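Local coordinates for uncharacterized protein RPA4348 (Rhodopseudomonas palustris, PDB 3DM8) that is of unknown function but has a SnoaL-like domain of the nuclear transport factor 2 clan and is possibly an isomerase, at residues 51-54 with 55-59; 12-15 with 16-20; 6-9 with 10-13; 38-41 with 42-46; 124-127 with 128-132. All coordinates share one frame; numbering follows the deposited sequence.

Contact 1. Residues 51-54 with 55-59; sequences QGKA and AVLEV. With CE9 (dodecyl nona ethylene glycol ether), chain B.
With its CG anti to the backbone N (chi1 171°), K53 sends its aliphatic chain alongside L57, whose CG stands anti to its own carbonyl carbon (chi1 -71°). The two share a heading off the helix, one turn apart, and K53 CG lies 3.6 Å from L57 CD1. This is the first turn of helix 53-66, a helix of the SnoaL-like fold, entered directly from strand 48-51 with G52 at the N-cap. At the backbone angles of G52 any side chain would be pressed against the carbonyl oxygen of Q51. The turn is closed by V56 N to G52 O at 3.1 Å, L57 N to K53 O at 2.8 Å and E58 N to A54 O. Beyond the apolar stem, K53 NZ hydrogen-bonds to the backbone oxygen of A26 in helix 23-28, the helix whose L25 and A26 also touch L57. The E58 chain bends at chi2 and places its carboxylate in a salt bridge with R61. Just before the N-cap, at the end of strand 48-51, the chain of Q51 bends at chi2 and puts its amide beside the bound polyether CE9, with OE1 3.1 Å from ether O34 and NE2 3.3 Å from C32.

Contact 2. Residues 12-15 with 16-20; sequences ALHR and ALNDR
L13 and L17 meet one turn apart near the end of helix 5-19, and their different rotamers make the fit. L13 carries CG anti to the backbone N (chi1 -174°), which brings CD1 against the L17 branch point; L17 has CG anti to the carbonyl carbon (chi1 -63°). The branches cross obliquely, with L13 CD1 4.0 Å from L17 CG, while L17 CG also sits 3.3 Å from L13 O, the oxygen that accepts from L17 N. L17 goes on to pack against I63 and A64 of helix 53-66, and L13 reaches C60. An alanine in place of L17 would lose the isobutyl branches, and a gap would probably open beside L13 CD1, facing I63 and A64.

On another side of the helix the H14 ring has CB of N18 over one face and D19 OD1 near its plane at the edge. A water lies 3.2 Å from H14 NE2 and accepts a weak bond from N18 ND2 at 3.4 Å; the stronger partner of that amide is the carbonyl of I69. R15, extended from CG to NE, places NE in a salt bridge with E24. The last turn is less regular: D19 N meets R15 O at 2.9 Å from well above the carbonyl plane, and R20 then leaves helical geometry with positive phi. The leucines thus bury one side against helices 53-66 and 23-28, while the water shared by H14 and N18 and the R15-E24 salt bridge mark a polar side, where the link through the water is probably the weaker tie.

Contact 3. Residues 6-9 with 10-13; sequences LWRF and SRAL
F9 and L13 form an i to i+4 apolar pair within helix 5-19, the long N-terminal helix of the fold, on the side turned to the protein core. The two leave the helix on neighbouring courses, and the F9 ring offers its far end, CZ 4.2 Å from L13 CD2. The methyl approaches the ring obliquely. Four consecutive backbone bonds keep the turn regular, from S10 N to L6 O at 2.8 Å through to L13 N to F9 O, also 2.8 Å.

Arginines take a different side. R11 leaves the helix with CG anti to the backbone N and then bends at chi3 (55°), which folds the guanidinium back over the preceding turn. One of its faces covers W7 O and CA of R8, and NH2 comes within 3.8 Å of R8 CG. It therefore rests on the aliphatic stem of R8, while the two guanidinium planes are turned 59° apart and R8 NE stays 6.2 Å from R11 NH2. R8 bends the other way at chi3, and its NH2 is held by G114 O and S5 OG.

S10 CB sits 3.4 Å from L6 O, and its OG has a weak bond with R74. Around the helix, F9 is wedged between L25 and I28 of helix 23-28 and L116 and L119 of strand 115-123, L13 touches Y90 of strand 83-94, and W7 lies against R74 and V77 of strand 67-79.

Contact 4. Residues 38-41 with 42-46; sequences YGPI and DMFPF
The F44 ring lies alongside P40, with F44 CD1 4.2 Å from P40 CG. F44 CG is anti to its carbonyl carbon (chi1 -50°), which lays the ring beside the proline. Over the centre of one ring face stands CG of the preceding M43, 3.7 Å above the plane, and P40 O comes in obliquely. F47 brings a second ring against F44, their planes at about 50°. The F46 ring in turn has CB of F44 over one face, nearer its margin than its middle. What holds F44 against the proline is P40 O, which accepts two backbone bonds: F44 N at 2.9 Å, in the carbonyl plane, and M43 N at 3.1 Å from above it. Residues 40-43 thus make a type I beta turn, extended by the bond to F44 N into an alpha-turn, in the loop that joins strands 33-38 and 48-51 of the SnoaL-like sheet. Two CA-H...O contacts tie the chain across the turn, I41 CA to F44 O at 3.3 Å and P45 CA to I41 O at 3.4 Å. P40 packs on T125 and V129 of helix 125-133, and also on F126 of the second subunit. F46 turns instead to Q62, I63 and S66 of helix 53-66.

Contact 5. Residues 124-127 with 128-132; sequences DTFD and LVEQA
F126 and E130 meet by a CH-pi contact along one side of helix 125-133. CG of E130 lies 4.0 Å from the centroid of the F126 ring, 28° off its normal, and the chain, bent at chi2 (-135°), carries the carboxylate outward past the CE2-CZ side of the ring. Ring and carboxylate planes are 30° apart, and E130 OE2 stands 3.2 Å from F126 CZ. An alanine at E130 would remove this cover, and the F126 ring would probably be freer to turn.

Polar side chains carry a second pair. D127 and Q131 cross, with D127 OD1 3.0 Å from Q131 NE2. The same nitrogen gives a weak bond to D127 O at 3.4 Å, while a further bond takes it to S102 O in strand 100-112. D127 O therefore receives both that weak bond and Q131 N at 2.9 Å.

Backbone bonds set the turn: L128 N to D124 O, V129 N to T125 O and E130 N to F126 O at 2.8 Å. Before them D124, with CG anti to its backbone N, turns its carboxylate over the helix start, where OD1 accepts D127 N at 3.3 Å from above the carboxylate plane.

Apolar L128 faces the sheet at I101 and V103, and V129 meets F126 of the second subunit. D124 OD1 and T125 OG1 of each chain bond reciprocally with T125 and D124 of the other. The arrangement is an aspartate N-cap on the C-terminal helix, with the capping D124 and the following T125 both part of the dimer interface.

Along the chain come contacts 3, 2, 4, 1 and 5, in that order. Contacts 3 and 2 are successive turns of helix 5-19, sharing A12 and L13, with centres about 9 Å apart. Contact 1 starts helix 53-66, about 15 Å from contact 2 between centres, and V59 CG1 touches F46 O of contact 4 at 3.4 Å. Contacts 4 and 5 lie about 11 Å apart between centres and pack directly, F44 CE1 against L128 CD2 at 3.7 Å. The centres of contacts 3 and 5 are about 25 Å apart, across the chain's centre. Helices 5-19 and 53-66 pack against the sheet's strands, while residues 38-46 and helix 125-133 both contact the second subunit.

Contact 1. Residues 51-54 with 55-59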
# COMPACT_ATOMS: atom_id res chain seq x y z
N GLN A 51 -15.70 -4.97 -11.14
CA GLN A 51 -16.68 -3.91 -11.29
C GLN A 51 -18.03 -4.41 -10.81
O GLN A 51 -18.53 -5.44 -11.29
CB GLN A 51 -16.85 -3.48 -12.75
CG GLN A 51 -15.59 -3.22 -13.48
CD GLN A 51 -14.67 -2.28 -12.77
OE1 GLN A 51 -15.07 -1.22 -12.24
NE2 GLN A 51 -13.39 -2.67 -12.74
N GLY A 52 -18.68 -3.57 -10.00
CA GLY A 52 -20.04 -3.82 -9.54
C GLY A 52 -20.14 -4.53 -8.22
O GLY A 52 -19.31 -5.37 -7.87
N LYS A 53 -21.23 -4.24 -7.51
CA LYS A 53 -21.49 -4.84 -6.24
C LYS A 53 -21.52 -6.34 -6.23
O LYS A 53 -20.97 -6.99 -5.30
CB LYS A 53 -22.78 -4.25 -5.61
CG LYS A 53 -23.26 -5.00 -4.35
CD LYS A 53 -24.28 -4.20 -3.58
CE LYS A 53 -25.63 -4.53 -3.90
NZ LYS A 53 -26.64 -4.11 -2.81
N ALA A 54 -22.19 -6.95 -7.20
CA ALA A 54 -22.30 -8.45 -7.19
C ALA A 54 -20.93 -9.11 -7.21
O ALA A 54 -20.65 -10.04 -6.45
CB ALA A 54 -23.14 -8.96 -8.36
N ALA A 55 -20.05 -8.63 -8.07
CA ALA A 55 -18.69 -9.22 -8.18
C ALA A 55 -17.87 -8.95 -6.92
O ALA A 55 -17.08 -9.80 -6.49
CB ALA A 55 -17.95 -8.67 -9.42
N VAL A 56 -18.04 -7.78 -6.30
CA VAL A 56 -17.31 -7.48 -5.06
C VAL A 56 -17.83 -8.32 -3.90
O VAL A 56 -17.05 -8.81 -3.10
CB VAL A 56 -17.30 -5.96 -4.74
CG1 VAL A 56 -16.88 -5.69 -3.24
CG2 VAL A 56 -16.45 -5.16 -5.83
N LEU A 57 -19.14 -8.55 -3.83
CA LEU A 57 -19.69 -9.43 -2.79
C LEU A 57 -19.16 -10.86 -2.97
O LEU A 57 -18.88 -11.56 -2.02
CB LEU A 57 -21.21 -9.39 -2.75
CG LEU A 57 -21.82 -8.10 -2.22
CD1 LEU A 57 -23.33 -8.03 -2.33
CD2 LEU A 57 -21.38 -7.87 -0.75
N GLU A 58 -18.96 -11.28 -4.21
CA GLU A 58 -18.39 -12.60 -4.46
C GLU A 58 -16.94 -12.68 -3.95
O GLU A 58 -16.56 -13.65 -3.30
CB GLU A 58 -18.52 -12.99 -5.92
CG GLU A 58 -17.84 -14.27 -6.30
CD GLU A 58 -18.37 -15.54 -5.60
OE1 GLU A 58 -19.49 -15.52 -5.00
OE2 GLU A 58 -17.64 -16.57 -5.74
N VAL A 59 -16.13 -11.66 -4.25
CA VAL A 59 -14.78 -11.57 -3.64
C VAL A 59 -14.85 -11.74 -2.12
O VAL A 59 -14.09 -12.47 -1.52
CB VAL A 59 -14.07 -10.27 -4.03
CG1 VAL A 59 -12.85 -9.92 -3.13
CG2 VAL A 59 -13.69 -10.30 -5.52
C29 CE9 B . -11.80 -1.26 -18.99
C30 CE9 B . -11.64 -1.73 -17.55
O31 CE9 B . -12.21 -0.75 -16.68
C32 CE9 B . -12.12 -1.10 -15.30
C33 CE9 B . -12.69 0.05 -14.49
O34 CE9 B . -14.07 0.19 -14.81
C35 CE9 B . -14.40 1.54 -15.08
C36 CE9 B . -15.85 1.78 -14.73
O37 CE9 B . -16.61 1.70 -15.93
C38 CE9 B . -16.29 2.76 -16.83
C39 CE9 B . -16.03 2.18 -18.21
OXT CE9 B . -16.83 2.90 -19.14

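Contact 2. Residues 12-15 with 16-20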
# COMPACT_ATOMS: atom_id res chain seq x y z
N ALA A 12 -19.00 -3.38 8.64
CA ALA A 12 -19.82 -4.18 7.73
C ALA A 12 -19.00 -5.33 7.17
O ALA A 12 -19.47 -6.45 7.07
CB ALA A 12 -20.31 -3.31 6.58
N LEU A 13 -17.76 -5.04 6.82
CA LEU A 13 -16.87 -6.06 6.28
C LEU A 13 -16.52 -7.12 7.35
O LEU A 13 -16.42 -8.35 7.11
CB LEU A 13 -15.61 -5.38 5.75
CG LEU A 13 -14.67 -6.35 5.02
CD1 LEU A 13 -15.35 -7.01 3.78
CD2 LEU A 13 -13.37 -5.56 4.70
N HIS A 14 -16.32 -6.65 8.58
CA HIS A 14 -16.08 -7.55 9.72
C HIS A 14 -17.20 -8.56 9.90
O HIS A 14 -16.99 -9.78 10.05
CB HIS A 14 -15.95 -6.73 11.01
CG HIS A 14 -15.64 -7.54 12.22
ND1 HIS A 14 -14.38 -7.57 12.80
CD2 HIS A 14 -16.43 -8.32 13.00
CE1 HIS A 14 -14.41 -8.33 13.88
NE2 HIS A 14 -15.63 -8.83 14.00
N ARG A 15 -18.41 -8.03 9.88
CA ARG A 15 -19.61 -8.88 10.01
C ARG A 15 -19.63 -9.95 8.90
O ARG A 15 -19.96 -11.10 9.14
CB ARG A 15 -20.91 -8.06 9.95
CG ARG A 15 -21.03 -7.08 11.08
CD ARG A 15 -22.47 -6.71 11.25
NE ARG A 15 -22.67 -5.66 12.24
CZ ARG A 15 -22.91 -5.88 13.53
NH1 ARG A 15 -22.95 -7.12 14.01
NH2 ARG A 15 -23.09 -4.86 14.35
N ALA A 16 -19.24 -9.54 7.69
CA ALA A 16 -19.36 -10.41 6.54
C ALA A 16 -18.27 -11.47 6.66
O ALA A 16 -18.54 -12.68 6.54
CB ALA A 16 -19.27 -9.67 5.22
N LEU A 17 -17.05 -11.05 6.96
CA LEU A 17 -15.93 -11.99 6.91
C LEU A 17 -15.95 -12.93 8.09
O LEU A 17 -15.58 -14.11 7.98
CB LEU A 17 -14.59 -11.26 6.87
CG LEU A 17 -14.36 -10.39 5.64
CD1 LEU A 17 -12.89 -9.91 5.63
CD2 LEU A 17 -14.77 -11.02 4.31
N ASN A 18 -16.36 -12.41 9.25
CA ASN A 18 -16.23 -13.21 10.46
C ASN A 18 -17.50 -13.94 10.79
O ASN A 18 -17.48 -15.13 11.18
CB ASN A 18 -15.70 -12.40 11.63
CG ASN A 18 -14.18 -12.53 11.74
OD1 ASN A 18 -13.50 -12.71 10.72
ND2 ASN A 18 -13.64 -12.50 12.96
N ASP A 19 -18.62 -13.28 10.57
CA ASP A 19 -19.92 -13.87 11.00
C ASP A 19 -20.78 -14.36 9.84
O ASP A 19 -21.89 -14.87 10.04
CB ASP A 19 -20.73 -12.88 11.84
CG ASP A 19 -20.05 -12.53 13.13
OD1 ASP A 19 -19.73 -11.35 13.36
OD2 ASP A 19 -19.79 -13.44 13.93
N ARG A 20 -20.26 -14.19 8.64
CA ARG A 20 -20.99 -14.49 7.40
C ARG A 20 -22.34 -13.82 7.32
O ARG A 20 -23.30 -14.38 6.79
CB ARG A 20 -21.17 -15.99 7.20
CG ARG A 20 -20.00 -16.76 7.59
CD ARG A 20 -18.76 -16.37 6.81
NE ARG A 20 -18.91 -16.42 5.36
CZ ARG A 20 -18.56 -17.45 4.59
NH1 ARG A 20 -18.68 -17.37 3.27
NH2 ARG A 20 -18.10 -18.56 5.13
O HOH W 1 -14.81 -11.28 15.92

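Contact 3. Residues 6-9 with 10-13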
# COMPACT_ATOMS: atom_id res chain seq x y z
N LEU A 6 -15.79 5.16 6.33
CA LEU A 6 -14.72 4.13 6.38
C LEU A 6 -14.98 3.15 7.55
O LEU A 6 -14.84 1.92 7.44
CB LEU A 6 -13.36 4.78 6.53
CG LEU A 6 -12.18 3.81 6.71
CD1 LEU A 6 -12.02 2.96 5.44
CD2 LEU A 6 -10.86 4.51 7.16
N TRP A 7 -15.35 3.73 8.67
CA TRP A 7 -15.63 2.95 9.89
C TRP A 7 -16.87 2.05 9.71
O TRP A 7 -16.93 0.89 10.19
CB TRP A 7 -15.74 3.84 11.14
CG TRP A 7 -14.56 4.82 11.26
CD1 TRP A 7 -14.62 6.15 11.44
CD2 TRP A 7 -13.17 4.49 11.18
NE1 TRP A 7 -13.35 6.69 11.49
CE2 TRP A 7 -12.45 5.69 11.31
CE3 TRP A 7 -12.47 3.30 10.98
CZ2 TRP A 7 -11.06 5.73 11.27
CZ3 TRP A 7 -11.08 3.34 10.97
CH2 TRP A 7 -10.39 4.54 11.12
N ARG A 8 -17.86 2.59 9.02
CA ARG A 8 -19.09 1.84 8.72
C ARG A 8 -18.80 0.66 7.81
O ARG A 8 -19.31 -0.46 7.99
CB ARG A 8 -20.17 2.73 8.14
CG ARG A 8 -20.63 3.83 9.05
CD ARG A 8 -21.74 4.63 8.42
NE ARG A 8 -21.40 5.06 7.07
CZ ARG A 8 -22.05 4.70 5.97
NH1 ARG A 8 -23.11 3.91 6.05
NH2 ARG A 8 -21.66 5.15 4.80
N PHE A 9 -17.94 0.92 6.83
CA PHE A 9 -17.52 -0.12 5.89
C PHE A 9 -16.71 -1.18 6.62
O PHE A 9 -16.89 -2.37 6.41
CB PHE A 9 -16.69 0.48 4.75
CG PHE A 9 -15.99 -0.52 3.92
CD1 PHE A 9 -16.67 -1.41 3.13
CD2 PHE A 9 -14.62 -0.52 3.87
CE1 PHE A 9 -16.01 -2.35 2.37
CE2 PHE A 9 -13.95 -1.45 3.07
CZ PHE A 9 -14.66 -2.38 2.34
N SER A 10 -15.84 -0.74 7.51
CA SER A 10 -14.96 -1.65 8.21
C SER A 10 -15.80 -2.58 9.08
O SER A 10 -15.54 -3.79 9.16
CB SER A 10 -13.91 -0.89 9.03
OG SER A 10 -12.99 -1.82 9.61
N ARG A 11 -16.82 -2.01 9.73
CA ARG A 11 -17.68 -2.85 10.59
C ARG A 11 -18.48 -3.87 9.76
O ARG A 11 -18.59 -5.06 10.11
CB ARG A 11 -18.58 -1.98 11.42
CG ARG A 11 -19.44 -2.72 12.31
CD ARG A 11 -20.04 -1.79 13.35
NE ARG A 11 -20.74 -0.66 12.73
CZ ARG A 11 -20.25 0.57 12.69
NH1 ARG A 11 -19.11 0.83 13.25
NH2 ARG A 11 -20.95 1.54 12.12
N ALA A 12 -19.00 -3.38 8.64
CA ALA A 12 -19.82 -4.18 7.73
C ALA A 12 -19.00 -5.33 7.17
O ALA A 12 -19.47 -6.45 7.07
CB ALA A 12 -20.31 -3.31 6.58
N LEU A 13 -17.76 -5.04 6.82
CA LEU A 13 -16.87 -6.06 6.28
C LEU A 13 -16.52 -7.12 7.35
O LEU A 13 -16.42 -8.35 7.11
CB LEU A 13 -15.61 -5.38 5.75
CG LEU A 13 -14.67 -6.35 5.02
CD1 LEU A 13 -15.35 -7.01 3.78
CD2 LEU A 13 -13.37 -5.56 4.70

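Contact 4. Residues 38-41 with 42-46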
# COMPACT_ATOMS: atom_id res chain seq x y z
N TYR A 38 -4.57 -5.69 -5.45
CA TYR A 38 -3.44 -6.10 -6.27
C TYR A 38 -2.73 -7.27 -5.62
O TYR A 38 -2.03 -7.13 -4.63
CB TYR A 38 -2.47 -4.94 -6.54
CG TYR A 38 -3.15 -3.84 -7.32
CD1 TYR A 38 -3.56 -2.67 -6.68
CD2 TYR A 38 -3.46 -3.98 -8.66
CE1 TYR A 38 -4.21 -1.69 -7.34
CE2 TYR A 38 -4.13 -2.96 -9.35
CZ TYR A 38 -4.50 -1.82 -8.65
OH TYR A 38 -5.16 -0.76 -9.24
N GLY A 39 -2.85 -8.43 -6.24
CA GLY A 39 -2.13 -9.59 -5.75
C GLY A 39 -2.29 -10.78 -6.68
O GLY A 39 -2.98 -10.69 -7.69
N PRO A 40 -1.63 -11.88 -6.35
CA PRO A 40 -1.46 -12.96 -7.33
C PRO A 40 -2.66 -13.85 -7.40
O PRO A 40 -2.91 -14.66 -6.51
CB PRO A 40 -0.27 -13.75 -6.78
CG PRO A 40 -0.13 -13.43 -5.41
CD PRO A 40 -0.82 -12.08 -5.15
N ILE A 41 -3.38 -13.72 -8.51
CA ILE A 41 -4.69 -14.37 -8.64
C ILE A 41 -4.54 -15.86 -8.78
O ILE A 41 -5.51 -16.58 -8.59
CB ILE A 41 -5.58 -13.81 -9.77
CG1 ILE A 41 -5.00 -14.04 -11.14
CG2 ILE A 41 -5.93 -12.34 -9.53
CD1 ILE A 41 -5.95 -13.69 -12.20
N ASP A 42 -3.34 -16.33 -9.12
CA ASP A 42 -3.11 -17.78 -9.28
C ASP A 42 -3.20 -18.47 -7.94
O ASP A 42 -3.63 -19.63 -7.84
CB ASP A 42 -1.75 -18.09 -9.90
CG ASP A 42 -1.66 -17.67 -11.34
OD1 ASP A 42 -2.70 -17.31 -11.93
OD2 ASP A 42 -0.53 -17.69 -11.86
N MET A 43 -2.77 -17.78 -6.91
CA MET A 43 -2.87 -18.28 -5.56
C MET A 43 -4.18 -17.89 -4.89
O MET A 43 -4.80 -18.69 -4.20
CB MET A 43 -1.76 -17.78 -4.68
CG MET A 43 -1.74 -18.59 -3.43
SD MET A 43 -0.21 -18.48 -2.58
CE MET A 43 -0.66 -19.05 -0.94
N PHE A 44 -4.56 -16.63 -5.10
CA PHE A 44 -5.77 -16.05 -4.47
C PHE A 44 -6.75 -15.54 -5.52
O PHE A 44 -6.68 -14.39 -5.95
CB PHE A 44 -5.39 -14.92 -3.52
CG PHE A 44 -4.31 -15.26 -2.55
CD1 PHE A 44 -3.01 -14.81 -2.75
CD2 PHE A 44 -4.58 -16.01 -1.44
CE1 PHE A 44 -2.00 -15.13 -1.83
CE2 PHE A 44 -3.57 -16.35 -0.54
CZ PHE A 44 -2.30 -15.90 -0.73
N PRO A 45 -7.70 -16.40 -5.95
CA PRO A 45 -8.49 -16.05 -7.12
C PRO A 45 -9.40 -14.85 -6.89
O PRO A 45 -9.91 -14.24 -7.84
CB PRO A 45 -9.34 -17.30 -7.38
CG PRO A 45 -8.77 -18.36 -6.58
CD PRO A 45 -7.89 -17.80 -5.54
N PHE A 46 -9.57 -14.54 -5.62
CA PHE A 46 -10.40 -13.43 -5.20
C PHE A 46 -9.71 -12.06 -5.31
O PHE A 46 -10.36 -11.01 -5.16
CB PHE A 46 -10.98 -13.67 -3.82
CG PHE A 46 -9.99 -14.06 -2.79
CD1 PHE A 46 -9.92 -15.37 -2.35
CD2 PHE A 46 -9.12 -13.15 -2.27
CE1 PHE A 46 -8.99 -15.75 -1.41
CE2 PHE A 46 -8.22 -13.52 -1.28
CZ PHE A 46 -8.17 -14.84 -0.87

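Contact 5. Residues 124-127 with 128-132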
# COMPACT_ATOMS: atom_id res chain seq x y z
N ASP A 124 1.49 -6.49 1.05
CA ASP A 124 2.84 -7.15 1.01
C ASP A 124 2.60 -8.60 0.62
O ASP A 124 2.46 -9.52 1.43
CB ASP A 124 3.62 -6.93 2.33
CG ASP A 124 5.07 -7.47 2.26
OD1 ASP A 124 5.41 -8.19 1.28
OD2 ASP A 124 5.85 -7.30 3.23
N THR A 125 2.52 -8.74 -0.70
CA THR A 125 2.10 -9.96 -1.35
C THR A 125 3.17 -11.05 -1.28
O THR A 125 2.84 -12.21 -1.19
CB THR A 125 1.67 -9.72 -2.81
OG1 THR A 125 2.65 -8.88 -3.43
CG2 THR A 125 0.23 -9.09 -2.84
N PHE A 126 4.44 -10.68 -1.28
CA PHE A 126 5.49 -11.69 -1.16
C PHE A 126 5.45 -12.30 0.23
O PHE A 126 5.49 -13.54 0.42
CB PHE A 126 6.88 -11.12 -1.52
CG PHE A 126 7.99 -12.16 -1.51
CD1 PHE A 126 8.23 -12.91 -2.64
CD2 PHE A 126 8.75 -12.37 -0.40
CE1 PHE A 126 9.21 -13.87 -2.63
CE2 PHE A 126 9.75 -13.31 -0.37
CZ PHE A 126 9.99 -14.06 -1.49
N ASP A 127 5.34 -11.45 1.22
CA ASP A 127 5.30 -11.92 2.61
C ASP A 127 4.08 -12.80 2.80
O ASP A 127 4.14 -13.87 3.43
CB ASP A 127 5.26 -10.76 3.59
CG ASP A 127 5.47 -11.20 5.00
OD1 ASP A 127 4.67 -10.81 5.84
OD2 ASP A 127 6.43 -11.94 5.26
N LEU A 128 2.98 -12.41 2.15
CA LEU A 128 1.71 -13.18 2.26
C LEU A 128 1.92 -14.57 1.67
O LEU A 128 1.58 -15.59 2.28
CB LEU A 128 0.52 -12.49 1.55
CG LEU A 128 -0.80 -13.22 1.33
CD1 LEU A 128 -1.41 -13.82 2.60
CD2 LEU A 128 -1.87 -12.33 0.58
N VAL A 129 2.50 -14.61 0.48
CA VAL A 129 2.66 -15.90 -0.25
C VAL A 129 3.60 -16.78 0.55
O VAL A 129 3.38 -17.98 0.68
CB VAL A 129 3.17 -15.75 -1.74
CG1 VAL A 129 3.74 -17.09 -2.26
CG2 VAL A 129 2.07 -15.22 -2.67
N GLU A 130 4.67 -16.19 1.07
CA GLU A 130 5.63 -16.96 1.85
C GLU A 130 5.00 -17.60 3.06
O GLU A 130 5.24 -18.80 3.39
CB GLU A 130 6.82 -16.14 2.28
CG GLU A 130 7.76 -15.85 1.13
CD GLU A 130 9.23 -16.05 1.48
OE1 GLU A 130 9.65 -15.68 2.61
OE2 GLU A 130 9.98 -16.54 0.59
N GLN A 131 4.20 -16.80 3.75
CA GLN A 131 3.53 -17.29 4.96
C GLN A 131 2.53 -18.39 4.65
O GLN A 131 2.42 -19.39 5.38
CB GLN A 131 2.80 -16.16 5.68
CG GLN A 131 3.66 -15.19 6.40
CD GLN A 131 2.78 -14.13 7.04
OE1 GLN A 131 2.17 -14.36 8.10
NE2 GLN A 131 2.69 -12.97 6.40
N ALA A 132 1.84 -18.23 3.53
CA ALA A 132 0.80 -19.21 3.13
C ALA A 132 1.43 -20.56 2.72
O ALA A 132 0.87 -21.64 3.00
CB ALA A 132 -0.09 -18.65 1.98